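Local coordinates for protein UDP-L-Rhamnose Synthase (Acanthamoeba polyphaga mimivirus, PDB 7JID) that probably catalyses the last, NADPH-dependent steps in making UDP-L-rhamnose and here holds both NADP and a UDP-rhamnose molecule, at residues 114-119 / 124-129; 244-249 / 257-262; 33-38 / 44-49. One frame throughout, in Å; residues are numbered along the deposited sequence. Where two conformers were deposited one is given.

Overall arrangement
Contacts 1 and 2 are neighbours, with centres about 14 Å apart; they are joined through residues 257-262, one side of contact 2, whose backbone bonds to Gly-115 and Phe-126 of contact 1. Contact 3 sits across the chain's centre, its nearest atoms about 22 Å and 21 Å from contacts 1 and 2. Burial differs: contact 2 is buried, contact 1 partly so, contact 3 at the surface. The chemistry follows place. Contact 1 lays a glutamine side chain on an aromatic ring within one long loop, contact 2 brings one amide, one guanidinium and a water to UDP-rhamnose, and contact 3 ties loop 33-38 to helix 40-50 by a carboxylate, while the same loop binds the NADP adenine.

Contact 1. Residues 114-119 / 124-129; sequences EGQNNF and KGFTEN. With EDO (1,2-ethanediol), chain F; EDO (1,2-ethanediol), chain G.
Gln-116 lies across one face of the Phe-126 ring, and the amide plane is inclined 64° to the ring. Its CG sits 4.3 Å from the Phe-126 ring centroid, 30° off the normal, an off-centre CH-pi contact. The amide continues over the middle of the same face, but its O and N are probably interchanged in the model, so the identity of the atom above the ring stays open. With CG anti to the carbonyl carbon and the chain extended beyond it, the side chain reaches across to Gly-125; the CA atoms of Gln-116 and Gly-125 are 5.3 Å apart.

The rim of the ring meets backbone oxygens instead. Glu-114 O approaches Phe-126 CZ at 3.2 Å and Gly-115 O approaches Phe-126 CE2 at 3.5 Å, both near the ring plane, where the polarised C-H groups lie. Phe-113 stacks on Phe-126 as well.

Both segments belong to the long loop of this Rossmann-type protein between strand 103-109 and helix 138-150, the helix carrying the YxxxK sequence of short-chain dehydrogenases. Their touching parts, 114-116 and 124-126, run nearly antiparallel (163°); Gly-115 and Phe-126 each pair by backbone with Leu-261. In the conformer given, the Glu-114 carboxylate points away from the ring and pairs with Arg-246, while its OE1 also accepts from Asn-259 N.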
loop_
_atom_site.group_PDB
_atom_site.type_symbol
_atom_site.label_atom_id
_atom_site.label_comp_id
_atom_site.label_asym_id
_atom_site.label_seq_id
_atom_site.Cartn_x
_atom_site.Cartn_y
_atom_site.Cartn_z
ATOM N N GLU A 114 -13.179 -13.511 -4.691
ATOM C CA GLU A 114 -13.909 -14.639 -4.074
ATOM C C GLU A 114 -15.206 -14.863 -4.866
ATOM O O GLU A 114 -15.990 -13.918 -4.995
ATOM C CB GLU A 114 -14.120 -14.359 -2.585
ATOM C CG GLU A 114 -14.915 -15.416 -1.859
ATOM C CD GLU A 114 -14.259 -16.750 -1.534
ATOM O OE1 GLU A 114 -13.012 -16.839 -1.145
ATOM O OE2 GLU A 114 -15.047 -17.734 -1.526
ATOM N N GLY A 115 -15.393 -16.071 -5.376
ATOM C CA GLY A 115 -16.671 -16.518 -5.938
ATOM C C GLY A 115 -16.600 -16.970 -7.383
ATOM O O GLY A 115 -15.522 -17.167 -7.934
ATOM N N GLN A 116 -17.769 -17.037 -8.034
ATOM C CA GLN A 116 -17.937 -17.448 -9.445
ATOM C C GLN A 116 -17.377 -18.853 -9.711
ATOM O O GLN A 116 -17.185 -19.190 -10.896
ATOM C CB GLN A 116 -17.359 -16.417 -10.413
ATOM C CG GLN A 116 -17.977 -15.029 -10.182
ATOM C CD GLN A 116 -17.835 -14.048 -11.316
ATOM O OE1 GLN A 116 -17.334 -12.902 -11.164
ATOM N NE2 GLN A 116 -18.275 -14.486 -12.460
ATOM N N ASN A 117 -17.242 -19.665 -8.651
ATOM C CA ASN A 117 -16.604 -21.004 -8.690
ATOM C C ASN A 117 -17.626 -22.060 -8.253
ATOM O O ASN A 117 -17.226 -23.028 -7.652
ATOM C CB ASN A 117 -15.329 -21.091 -7.844
ATOM C CG ASN A 117 -15.570 -20.778 -6.386
ATOM O OD1 ASN A 117 -16.471 -20.013 -6.054
ATOM N ND2 ASN A 117 -14.848 -21.432 -5.482
ATOM N N ASN A 118 -18.909 -21.828 -8.520
ATOM C CA ASN A 118 -20.008 -22.718 -8.073
ATOM C C ASN A 118 -20.606 -23.425 -9.299
ATOM O O ASN A 118 -21.615 -24.134 -9.096
ATOM C CB ASN A 118 -21.056 -21.950 -7.268
ATOM C CG ASN A 118 -20.463 -21.220 -6.089
ATOM O OD1 ASN A 118 -19.884 -21.865 -5.213
ATOM N ND2 ASN A 118 -20.628 -19.900 -6.046
ATOM N N PHE A 119 -20.087 -23.173 -10.508
ATOM C CA PHE A 119 -20.548 -23.733 -11.805
ATOM C C PHE A 119 -21.952 -23.184 -12.115
ATOM O O PHE A 119 -22.634 -23.748 -12.950
ATOM C CB PHE A 119 -20.486 -25.266 -11.825
ATOM C CG PHE A 119 -19.218 -25.859 -11.269
ATOM C CD1 PHE A 119 -18.027 -25.799 -11.970
ATOM C CD2 PHE A 119 -19.260 -26.525 -10.061
ATOM C CE1 PHE A 119 -16.865 -26.324 -11.410
ATOM C CE2 PHE A 119 -18.111 -27.078 -9.523
ATOM C CZ PHE A 119 -16.923 -26.978 -10.206
ATOM N N LYS A 124 -19.127 -16.283 -15.410
ATOM C CA LYS A 124 -17.994 -16.658 -16.303
ATOM C C LYS A 124 -16.647 -16.340 -15.649
ATOM O O LYS A 124 -15.639 -16.592 -16.293
ATOM C CB LYS A 124 -18.117 -15.949 -17.652
ATOM C CG LYS A 124 -19.284 -16.399 -18.527
ATOM C CD LYS A 124 -19.859 -17.735 -18.148
ATOM C CE LYS A 124 -20.999 -18.207 -19.030
ATOM N NZ LYS A 124 -20.567 -19.368 -19.835
ATOM N N GLY A 125 -16.623 -15.842 -14.413
ATOM C CA GLY A 125 -15.361 -15.645 -13.672
ATOM C C GLY A 125 -14.951 -14.185 -13.601
ATOM O O GLY A 125 -15.429 -13.361 -14.439
ATOM N N PHE A 126 -14.044 -13.845 -12.690
ATOM C CA PHE A 126 -13.564 -12.465 -12.526
ATOM C C PHE A 126 -12.713 -12.113 -13.740
ATOM O O PHE A 126 -11.919 -12.959 -14.224
ATOM C CB PHE A 126 -12.822 -12.304 -11.197
ATOM C CG PHE A 126 -13.781 -12.436 -10.046
ATOM C CD1 PHE A 126 -14.513 -11.331 -9.621
ATOM C CD2 PHE A 126 -13.978 -13.649 -9.416
ATOM C CE1 PHE A 126 -15.421 -11.471 -8.588
ATOM C CE2 PHE A 126 -14.874 -13.774 -8.370
ATOM C CZ PHE A 126 -15.578 -12.668 -7.943
ATOM N N THR A 127 -12.928 -10.897 -14.243
ATOM C CA THR A 127 -12.192 -10.367 -15.397
ATOM C C THR A 127 -10.984 -9.531 -14.964
ATOM O O THR A 127 -10.857 -9.116 -13.782
ATOM C CB THR A 127 -13.128 -9.583 -16.323
ATOM O OG1 THR A 127 -13.398 -8.382 -15.605
ATOM C CG2 THR A 127 -14.356 -10.395 -16.685
ATOM N N GLU A 128 -10.184 -9.160 -15.960
ATOM C CA GLU A 128 -8.992 -8.322 -15.769
ATOM C C GLU A 128 -9.425 -6.962 -15.235
ATOM O O GLU A 128 -8.703 -6.388 -14.390
ATOM C CB GLU A 128 -8.189 -8.206 -17.055
ATOM C CG GLU A 128 -7.454 -9.474 -17.356
ATOM C CD GLU A 128 -8.224 -10.638 -17.976
ATOM O OE1 GLU A 128 -9.381 -10.399 -18.433
ATOM O OE2 GLU A 128 -7.640 -11.703 -18.135
ATOM N N ASN A 129 -10.580 -6.469 -15.678
ATOM C CA ASN A 129 -11.082 -5.135 -15.261
ATOM C C ASN A 129 -11.733 -5.142 -13.874
ATOM O O ASN A 129 -11.883 -4.050 -13.305
ATOM C CB ASN A 129 -12.055 -4.589 -16.303
ATOM C CG ASN A 129 -12.517 -3.185 -16.002
ATOM O OD1 ASN A 129 -11.715 -2.252 -16.024
ATOM N ND2 ASN A 129 -13.816 -3.024 -15.774
HETATM C C1 EDO F . -16.886 -18.897 -3.458
HETATM O O1 EDO F . -18.040 -19.625 -3.883
HETATM C C2 EDO F . -15.991 -19.610 -2.508
HETATM O O2 EDO F . -15.746 -20.962 -2.723
HETATM C C1 EDO G . -19.650 -12.973 -7.093
HETATM O O1 EDO G . -19.003 -13.432 -5.938
HETATM C C2 EDO G . -18.756 -12.137 -7.905
HETATM O O2 EDO G . -19.407 -11.400 -8.899
#

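Contact 2. Residues 244-249 / 257-262; sequences MSREQQ and RSNNLL. With AWU ([[(2~{R},3~{S},4~{R},5~{R})-5-[2,4-bis(oxidanylidene)pyrimidin-1-yl]-3,4-bis(oxidanyl)oxolan-2-yl]methoxy-oxidanyl-phosphoryl] [(2~{R},3~{R},4~{R},5~{R},6~{S})-6-methyl-3,4,5-tris(oxidanyl)oxan-2-yl] hydrogen phosphate), chain C; EDO (1,2-ethanediol), chain J.
The Asn-259 amide nitrogen sits over one face of the Arg-246 guanidinium, the two chains approaching head-on. Asn-259 ND2 lies 3.4 Å above the Arg-246 guanidinium plane, offset toward its rim, with the two planes 58° apart. Arg-257 O sits over the same face; its 3.2 Å distance from Arg-246 NH2 comes with too poor an angle for a hydrogen bond. Contact here is therefore by the guanidinium face, while its N-H groups serve carboxylates, Glu-114 being the stronger partner and Asp-256 pairing with NE.

Water supplies the hydrogen-bonded link between the segments. It donates to Gln-249 OE1 at 3.0 Å and accepts from Asn-259 ND2 at 2.9 Å, and it also touches the ribose hydroxyl O2C of the UDP-rhamnose. Asn-259 OD1 is taken by Asn-190 ND2, which helps to fix the amide's rotation.

Direct ligand bonds form a third group. Gln-249, extended from CB onward, donates through NE2 to O2C at 2.6 Å. Arg-257 grips one phosphate oxygen, O1A, twice, by NE at 2.9 Å and by NH2 at 2.8 Å, with the phosphorus lying in the guanidinium plane; Asp-71 pairs with its NH1.

Finally, Ser-245 and Gln-248 exchange N-H bonds with each other's side chains, a capping box that starts helix 246-252. Helix and loop contribute Met-244, Gln-249 and Arg-257 to the UDP-sugar pocket round uracil, ribose and phosphate.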
loop_
_atom_site.group_PDB
_atom_site.type_symbol
_atom_site.label_atom_id
_atom_site.label_comp_id
_atom_site.label_asym_id
_atom_site.label_seq_id
_atom_site.Cartn_x
_atom_site.Cartn_y
_atom_site.Cartn_z
ATOM N N MET A 244 -12.320 -31.041 5.335
ATOM C CA MET A 244 -12.859 -30.082 6.316
ATOM C C MET A 244 -13.525 -28.957 5.558
ATOM O O MET A 244 -13.182 -28.704 4.368
ATOM C CB MET A 244 -11.762 -29.542 7.241
ATOM C CG MET A 244 -10.688 -28.713 6.534
ATOM S SD MET A 244 -9.648 -27.919 7.749
ATOM C CE MET A 244 -8.317 -27.352 6.678
ATOM N N SER A 245 -14.403 -28.237 6.232
ATOM C CA SER A 245 -15.161 -27.103 5.661
ATOM C C SER A 245 -14.297 -25.825 5.706
ATOM O O SER A 245 -13.265 -25.837 6.363
ATOM C CB SER A 245 -16.424 -26.875 6.452
ATOM O OG SER A 245 -16.098 -26.393 7.743
ATOM N N ARG A 246 -14.690 -24.826 4.926
ATOM C CA ARG A 246 -14.111 -23.442 4.955
ATOM C C ARG A 246 -14.061 -22.902 6.392
ATOM O O ARG A 246 -13.058 -22.310 6.775
ATOM C CB ARG A 246 -14.994 -22.571 4.056
ATOM C CG ARG A 246 -14.523 -21.135 3.933
ATOM C CD ARG A 246 -13.490 -20.992 2.860
ATOM N NE ARG A 246 -13.213 -19.562 2.647
ATOM C CZ ARG A 246 -13.710 -18.807 1.678
ATOM N NH1 ARG A 246 -14.600 -19.263 0.806
ATOM N NH2 ARG A 246 -13.326 -17.547 1.605
ATOM N N GLU A 247 -15.141 -23.122 7.166
ATOM C CA GLU A 247 -15.284 -22.638 8.572
ATOM C C GLU A 247 -14.307 -23.395 9.485
ATOM O O GLU A 247 -13.644 -22.750 10.319
ATOM C CB GLU A 247 -16.750 -22.810 8.987
ATOM C CG GLU A 247 -17.733 -21.954 8.199
ATOM C CD GLU A 247 -18.017 -22.341 6.739
ATOM O OE1 GLU A 247 -18.004 -23.582 6.399
ATOM O OE2 GLU A 247 -18.158 -21.383 5.896
ATOM N N GLN A 248 -14.201 -24.715 9.359
ATOM C CA GLN A 248 -13.196 -25.512 10.108
ATOM C C GLN A 248 -11.792 -24.989 9.793
ATOM O O GLN A 248 -10.968 -24.859 10.720
ATOM C CB GLN A 248 -13.296 -26.991 9.753
ATOM C CG GLN A 248 -14.387 -27.717 10.530
ATOM C CD GLN A 248 -14.573 -29.116 9.985
ATOM O OE1 GLN A 248 -14.868 -29.297 8.811
ATOM N NE2 GLN A 248 -14.345 -30.128 10.824
ATOM N N GLN A 249 -11.515 -24.725 8.502
ATOM C CA GLN A 249 -10.174 -24.247 8.100
ATOM C C GLN A 249 -9.901 -22.857 8.702
ATOM O O GLN A 249 -8.788 -22.653 9.154
ATOM C CB GLN A 249 -10.099 -24.186 6.575
ATOM C CG GLN A 249 -8.728 -23.760 6.074
ATOM C CD GLN A 249 -8.711 -23.548 4.572
ATOM O OE1 GLN A 249 -9.350 -22.631 4.030
ATOM N NE2 GLN A 249 -8.069 -24.471 3.891
ATOM N N ARG A 257 -8.671 -17.835 3.002
ATOM C CA ARG A 257 -8.049 -18.140 1.681
ATOM C C ARG A 257 -9.035 -17.759 0.576
ATOM O O ARG A 257 -10.271 -17.898 0.702
ATOM C CB ARG A 257 -7.578 -19.587 1.550
ATOM C CG ARG A 257 -6.490 -20.034 2.514
ATOM C CD ARG A 257 -5.231 -19.239 2.348
ATOM N NE ARG A 257 -4.120 -19.774 3.116
ATOM C CZ ARG A 257 -3.744 -19.353 4.315
ATOM N NH1 ARG A 257 -4.419 -18.421 4.962
ATOM N NH2 ARG A 257 -2.653 -19.881 4.846
ATOM N N SER A 258 -8.477 -17.207 -0.495
ATOM C CA SER A 258 -9.217 -16.799 -1.703
ATOM C C SER A 258 -9.666 -18.059 -2.472
ATOM O O SER A 258 -8.847 -18.982 -2.668
ATOM C CB SER A 258 -8.309 -16.005 -2.580
ATOM O OG SER A 258 -8.896 -15.719 -3.830
ATOM N N ASN A 259 -10.911 -18.081 -2.910
ATOM C CA ASN A 259 -11.448 -19.171 -3.767
ATOM C C ASN A 259 -12.205 -18.520 -4.907
ATOM O O ASN A 259 -13.174 -17.794 -4.595
ATOM C CB ASN A 259 -12.370 -20.119 -2.987
ATOM C CG ASN A 259 -11.598 -20.894 -1.955
ATOM O OD1 ASN A 259 -10.944 -21.867 -2.260
ATOM N ND2 ASN A 259 -11.664 -20.447 -0.705
ATOM N N ASN A 260 -11.868 -18.805 -6.167
ATOM C CA ASN A 260 -12.532 -18.105 -7.291
ATOM C C ASN A 260 -12.315 -18.885 -8.594
ATOM O O ASN A 260 -11.451 -19.764 -8.655
ATOM C CB ASN A 260 -12.084 -16.650 -7.348
ATOM C CG ASN A 260 -10.643 -16.489 -7.793
ATOM O OD1 ASN A 260 -10.285 -17.011 -8.834
ATOM N ND2 ASN A 260 -9.895 -15.723 -7.017
ATOM N N LEU A 261 -13.091 -18.488 -9.584
ATOM C CA LEU A 261 -12.811 -18.654 -11.027
ATOM C C LEU A 261 -12.333 -17.336 -11.597
ATOM O O LEU A 261 -13.047 -16.305 -11.400
ATOM C CB LEU A 261 -14.097 -19.065 -11.748
ATOM C CG LEU A 261 -14.060 -19.062 -13.281
ATOM C CD1 LEU A 261 -13.118 -20.127 -13.808
ATOM C CD2 LEU A 261 -15.461 -19.263 -13.866
ATOM N N LEU A 262 -11.225 -17.372 -12.325
ATOM C CA LEU A 262 -10.820 -16.260 -13.212
ATOM C C LEU A 262 -11.306 -16.541 -14.625
ATOM O O LEU A 262 -11.138 -17.655 -15.126
ATOM C CB LEU A 262 -9.300 -16.070 -13.208
ATOM C CG LEU A 262 -8.643 -15.820 -11.855
ATOM C CD1 LEU A 262 -7.116 -15.802 -12.079
ATOM C CD2 LEU A 262 -9.187 -14.585 -11.172
HETATM P PA AWU C . -1.696 -22.447 1.659
HETATM O O1A AWU C . -2.032 -21.821 2.959
HETATM O O2A AWU C . -0.681 -23.577 1.644
HETATM O O3A AWU C . -1.019 -21.502 0.517
HETATM P PB AWU C . -1.145 -19.863 0.388
HETATM O O1B AWU C . -2.591 -19.311 0.439
HETATM O O2B AWU C . -0.076 -19.232 1.307
HETATM O O3B AWU C . -0.698 -19.757 -1.145
HETATM C "C5'" AWU C . 0.425 -16.860 -3.012
HETATM O "O5'" AWU C . 0.397 -18.097 -2.324
HETATM C "C4'" AWU C . -0.315 -16.995 -4.332
HETATM O "O4'" AWU C . -0.466 -15.719 -4.992
HETATM C "C3'" AWU C . -1.676 -17.549 -4.064
HETATM O "O3'" AWU C . -2.229 -17.940 -5.293
HETATM C "C2'" AWU C . -1.652 -18.817 -3.216
HETATM C "C1'" AWU C . -0.807 -18.670 -2.029
HETATM N N1 AWU C . -5.395 -25.919 2.763
HETATM C C2 AWU C . -6.025 -27.076 3.189
HETATM O O2 AWU C . -6.759 -27.711 2.404
HETATM N N3 AWU C . -5.713 -27.568 4.429
HETATM C C4 AWU C . -4.929 -26.880 5.301
HETATM O O4 AWU C . -4.668 -27.426 6.436
HETATM C C5 AWU C . -4.279 -25.725 4.863
HETATM C C6 AWU C . -4.599 -25.185 3.621
HETATM C C1C AWU C . -5.685 -25.357 1.414
HETATM C C2C AWU C . -6.033 -23.869 1.349
HETATM C C3C AWU C . -5.560 -23.498 -0.080
HETATM C C4C AWU C . -4.394 -24.418 -0.251
HETATM C C5C AWU C . -3.032 -23.761 -0.188
HETATM C "C6'" AWU C . 1.910 -16.558 -3.200
HETATM O "O2'" AWU C . -1.013 -19.825 -3.970
HETATM O O2C AWU C . -7.424 -23.726 1.487
HETATM O O3C AWU C . -6.521 -23.882 -1.046
HETATM O O4C AWU C . -4.413 -25.376 0.799
HETATM O O5C AWU C . -3.025 -22.955 1.012
HETATM C C1 EDO J . -16.342 -25.735 1.675
HETATM O O1 EDO J . -16.714 -25.518 3.018
HETATM C C2 EDO J . -15.343 -26.841 1.450
HETATM O O2 EDO J . -15.833 -28.166 1.506
HETATM O O HOH W 1 -10.093 -21.965 1.229
#

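Contact 3. Residues 33-38 / 44-49; sequences AQSRAD and EREISE. With NAP (NADP nicotinamide-adenine-dinucleotide phosphate), chain D.
In Glu-46 the chain leaves CA with CG opposite the backbone N (chi1 -175°) and stays extended beyond, which carries its carboxylate straight off helix 40-50 to the backbone of Gln-34 and Ser-35. Ser-35 in turn places OG between its own N and carbonyl carbon (chi1 66°), so that hydroxyl and amide face the same oxygen.

Three bonds result, shared unequally between the carboxylate oxygens. Gln-34 N donates to the syn lone pair of Glu-46 OE2 at 2.7 Å, nearly straight at 170°. Glu-46 OE1 accepts twice: Ser-35 N reaches it at 2.9 Å from the syn side but well out of the carboxylate plane, whereas Ser-35 OG arrives at 2.7 Å almost along the C-O axis. Donors coming from different directions should restrain rotation of the carboxylate, and three N-H or O-H groups around it would be expected to stabilise its charge. Ala-33 adds van der Waals contact through CB against OE1.

Just past this clamp the loop turns its other side to NADP. The Arg-36 guanidinium lies flat over the adenine, with C2A 3.5 Å above its plane, while its edge meets the 2'-phosphate: NH1 donates to O2X and NH2 to O3X, each at 2.9 Å. Ala-37 N donates to adenine N1A at 3.0 Å, and Asp-38 OD1 accepts from the adenine amino group N6A. Ala-33 and Ser-35 back onto Phe-9 of the neighbouring strand 5-9. An arginine following the second strand, 29-32, and paired with the 2'-phosphate is a common feature of NADP-preferring Rossmann folds, here held on a loop that Glu-46 fastens to the next helix.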
loop_
_atom_site.group_PDB
_atom_site.type_symbol
_atom_site.label_atom_id
_atom_site.label_comp_id
_atom_site.label_asym_id
_atom_site.label_seq_id
_atom_site.Cartn_x
_atom_site.Cartn_y
_atom_site.Cartn_z
ATOM N N ALA A 33 19.097 -9.350 -10.545
ATOM C CA ALA A 33 19.171 -8.005 -9.940
ATOM C C ALA A 33 19.878 -8.095 -8.588
ATOM O O ALA A 33 19.557 -8.961 -7.750
ATOM C CB ALA A 33 17.793 -7.389 -9.810
ATOM N N GLN A 34 20.839 -7.200 -8.374
ATOM C CA GLN A 34 21.504 -7.048 -7.058
ATOM C C GLN A 34 20.730 -6.072 -6.167
ATOM O O GLN A 34 20.909 -6.160 -4.932
ATOM C CB GLN A 34 22.948 -6.598 -7.258
ATOM C CG GLN A 34 23.751 -7.643 -8.021
ATOM C CD GLN A 34 23.684 -8.997 -7.362
ATOM O OE1 GLN A 34 23.126 -9.960 -7.907
ATOM N NE2 GLN A 34 24.225 -9.079 -6.158
ATOM N N SER A 35 19.906 -5.184 -6.725
ATOM C CA SER A 35 19.193 -4.156 -5.921
ATOM C C SER A 35 17.922 -4.766 -5.310
ATOM O O SER A 35 17.366 -5.688 -5.919
ATOM C CB SER A 35 18.901 -2.910 -6.716
ATOM O OG SER A 35 17.987 -3.161 -7.762
ATOM N N ARG A 36 17.548 -4.291 -4.125
ATOM C CA ARG A 36 16.230 -4.573 -3.506
ATOM C C ARG A 36 15.210 -3.676 -4.202
ATOM O O ARG A 36 15.492 -2.495 -4.451
ATOM C CB ARG A 36 16.296 -4.383 -1.991
ATOM C CG ARG A 36 17.350 -5.228 -1.284
ATOM C CD ARG A 36 17.187 -6.681 -1.589
ATOM N NE ARG A 36 15.956 -7.213 -0.992
ATOM C CZ ARG A 36 15.718 -8.511 -0.886
ATOM N NH1 ARG A 36 16.581 -9.380 -1.371
ATOM N NH2 ARG A 36 14.648 -8.957 -0.272
ATOM N N ALA A 37 14.050 -4.231 -4.544
ATOM C CA ALA A 37 13.071 -3.520 -5.386
ATOM C C ALA A 37 12.556 -2.268 -4.676
ATOM O O ALA A 37 12.165 -1.363 -5.363
ATOM C CB ALA A 37 11.947 -4.419 -5.788
ATOM N N ASP A 38 12.513 -2.317 -3.348
ATOM C CA ASP A 38 12.065 -1.208 -2.490
ATOM C C ASP A 38 13.150 -0.141 -2.292
ATOM O O ASP A 38 12.872 0.862 -1.646
ATOM C CB ASP A 38 11.566 -1.791 -1.162
ATOM C CG ASP A 38 12.642 -2.601 -0.438
ATOM O OD1 ASP A 38 12.984 -3.680 -0.959
ATOM O OD2 ASP A 38 13.153 -2.090 0.574
ATOM N N GLU A 44 17.137 2.208 -9.759
ATOM C CA GLU A 44 17.325 3.098 -10.929
ATOM C C GLU A 44 18.803 3.068 -11.326
ATOM O O GLU A 44 19.064 3.030 -12.524
ATOM C CB GLU A 44 16.872 4.521 -10.647
ATOM C CG GLU A 44 17.138 5.420 -11.836
ATOM C CD GLU A 44 16.349 6.697 -11.859
ATOM O OE1 GLU A 44 15.647 6.983 -10.869
ATOM O OE2 GLU A 44 16.427 7.392 -12.877
ATOM N N ARG A 45 19.727 3.041 -10.370
ATOM C CA ARG A 45 21.169 2.929 -10.705
ATOM C C ARG A 45 21.389 1.613 -11.459
ATOM O O ARG A 45 22.119 1.629 -12.483
ATOM C CB ARG A 45 22.050 3.039 -9.458
ATOM C CG ARG A 45 22.183 4.452 -8.896
ATOM C CD ARG A 45 23.274 4.487 -7.811
ATOM N NE ARG A 45 23.004 3.678 -6.619
ATOM C CZ ARG A 45 22.234 4.057 -5.586
ATOM N NH1 ARG A 45 21.637 5.238 -5.587
ATOM N NH2 ARG A 45 22.055 3.248 -4.556
ATOM N N GLU A 46 20.806 0.508 -10.989
ATOM C CA GLU A 46 21.041 -0.831 -11.593
ATOM C C GLU A 46 20.478 -0.844 -13.013
ATOM O O GLU A 46 21.174 -1.340 -13.928
ATOM C CB GLU A 46 20.456 -1.964 -10.762
ATOM C CG GLU A 46 20.802 -3.331 -11.314
ATOM C CD GLU A 46 20.622 -4.456 -10.318
ATOM O OE1 GLU A 46 19.653 -4.388 -9.544
ATOM O OE2 GLU A 46 21.438 -5.390 -10.289
ATOM N N ILE A 47 19.273 -0.336 -13.202
ATOM C CA ILE A 47 18.593 -0.327 -14.523
ATOM C C ILE A 47 19.348 0.593 -15.480
ATOM O O ILE A 47 19.537 0.206 -16.639
ATOM C CB ILE A 47 17.118 0.050 -14.356
ATOM C CG1 ILE A 47 16.399 -1.174 -13.799
ATOM C CG2 ILE A 47 16.513 0.526 -15.648
ATOM C CD1 ILE A 47 14.938 -0.987 -13.495
ATOM N N SER A 48 19.793 1.745 -14.990
ATOM C CA SER A 48 20.505 2.743 -15.815
ATOM C C SER A 48 21.835 2.156 -16.288
ATOM O O SER A 48 22.216 2.475 -17.438
ATOM C CB SER A 48 20.679 4.026 -15.040
ATOM O OG SER A 48 21.311 4.983 -15.871
ATOM N N GLU A 49 22.494 1.338 -15.466
ATOM C CA GLU A 49 23.835 0.738 -15.738
ATOM C C GLU A 49 23.694 -0.536 -16.589
ATOM O O GLU A 49 24.427 -0.685 -17.589
ATOM C CB GLU A 49 24.590 0.412 -14.448
ATOM C CG GLU A 49 25.550 -0.757 -14.606
ATOM C CD GLU A 49 26.722 -0.889 -13.646
ATOM O OE1 GLU A 49 27.721 -0.150 -13.820
ATOM O OE2 GLU A 49 26.670 -1.783 -12.766
HETATM P PA NAP D . 9.758 -17.104 -3.195
HETATM O O1A NAP D . 10.442 -18.424 -3.464
HETATM O O2A NAP D . 9.630 -16.631 -1.780
HETATM O O5B NAP D . 10.582 -16.086 -4.085
HETATM C C5B NAP D . 10.472 -14.679 -3.865
HETATM C C4B NAP D . 11.755 -13.909 -4.134
HETATM O O4B NAP D . 11.541 -12.506 -4.063
HETATM C C3B NAP D . 12.789 -14.294 -3.085
HETATM O O3B NAP D . 13.960 -14.616 -3.872
HETATM C C2B NAP D . 12.952 -13.003 -2.293
HETATM O O2B NAP D . 14.302 -12.830 -1.985
HETATM C C1B NAP D . 12.555 -11.907 -3.280
HETATM N N9A NAP D . 12.129 -10.623 -2.756
HETATM C C8A NAP D . 11.121 -10.388 -1.928
HETATM N N7A NAP D . 10.995 -9.079 -1.700
HETATM C C5A NAP D . 11.961 -8.464 -2.394
HETATM C C6A NAP D . 12.366 -7.119 -2.533
HETATM N N6A NAP D . 11.707 -6.184 -1.888
HETATM N N1A NAP D . 13.457 -6.881 -3.341
HETATM C C2A NAP D . 14.066 -7.890 -3.979
HETATM N N3A NAP D . 13.762 -9.195 -3.897
HETATM C C4A NAP D . 12.691 -9.487 -3.111
HETATM O O3 NAP D . 8.267 -16.965 -3.789
HETATM P PN NAP D . 7.741 -17.455 -5.246
HETATM O O1N NAP D . 6.621 -18.393 -4.828
HETATM O O2N NAP D . 8.774 -17.742 -6.252
HETATM O O5D NAP D . 6.940 -16.158 -5.677
HETATM C C5D NAP D . 7.328 -15.059 -6.491
HETATM C C4D NAP D . 6.347 -13.886 -6.197
HETATM O O4D NAP D . 5.708 -13.559 -7.390
HETATM C C3D NAP D . 5.270 -14.370 -5.249
HETATM O O3D NAP D . 4.434 -13.271 -4.725
HETATM C C2D NAP D . 4.670 -15.343 -6.291
HETATM O O2D NAP D . 3.358 -15.881 -6.072
HETATM C C1D NAP D . 4.667 -14.529 -7.558
HETATM P P2B NAP D . 14.791 -12.697 -0.482
HETATM O O1X NAP D . 14.820 -14.028 0.135
HETATM O O2X NAP D . 16.218 -12.218 -0.809
HETATM O O3X NAP D . 13.981 -11.692 0.344
#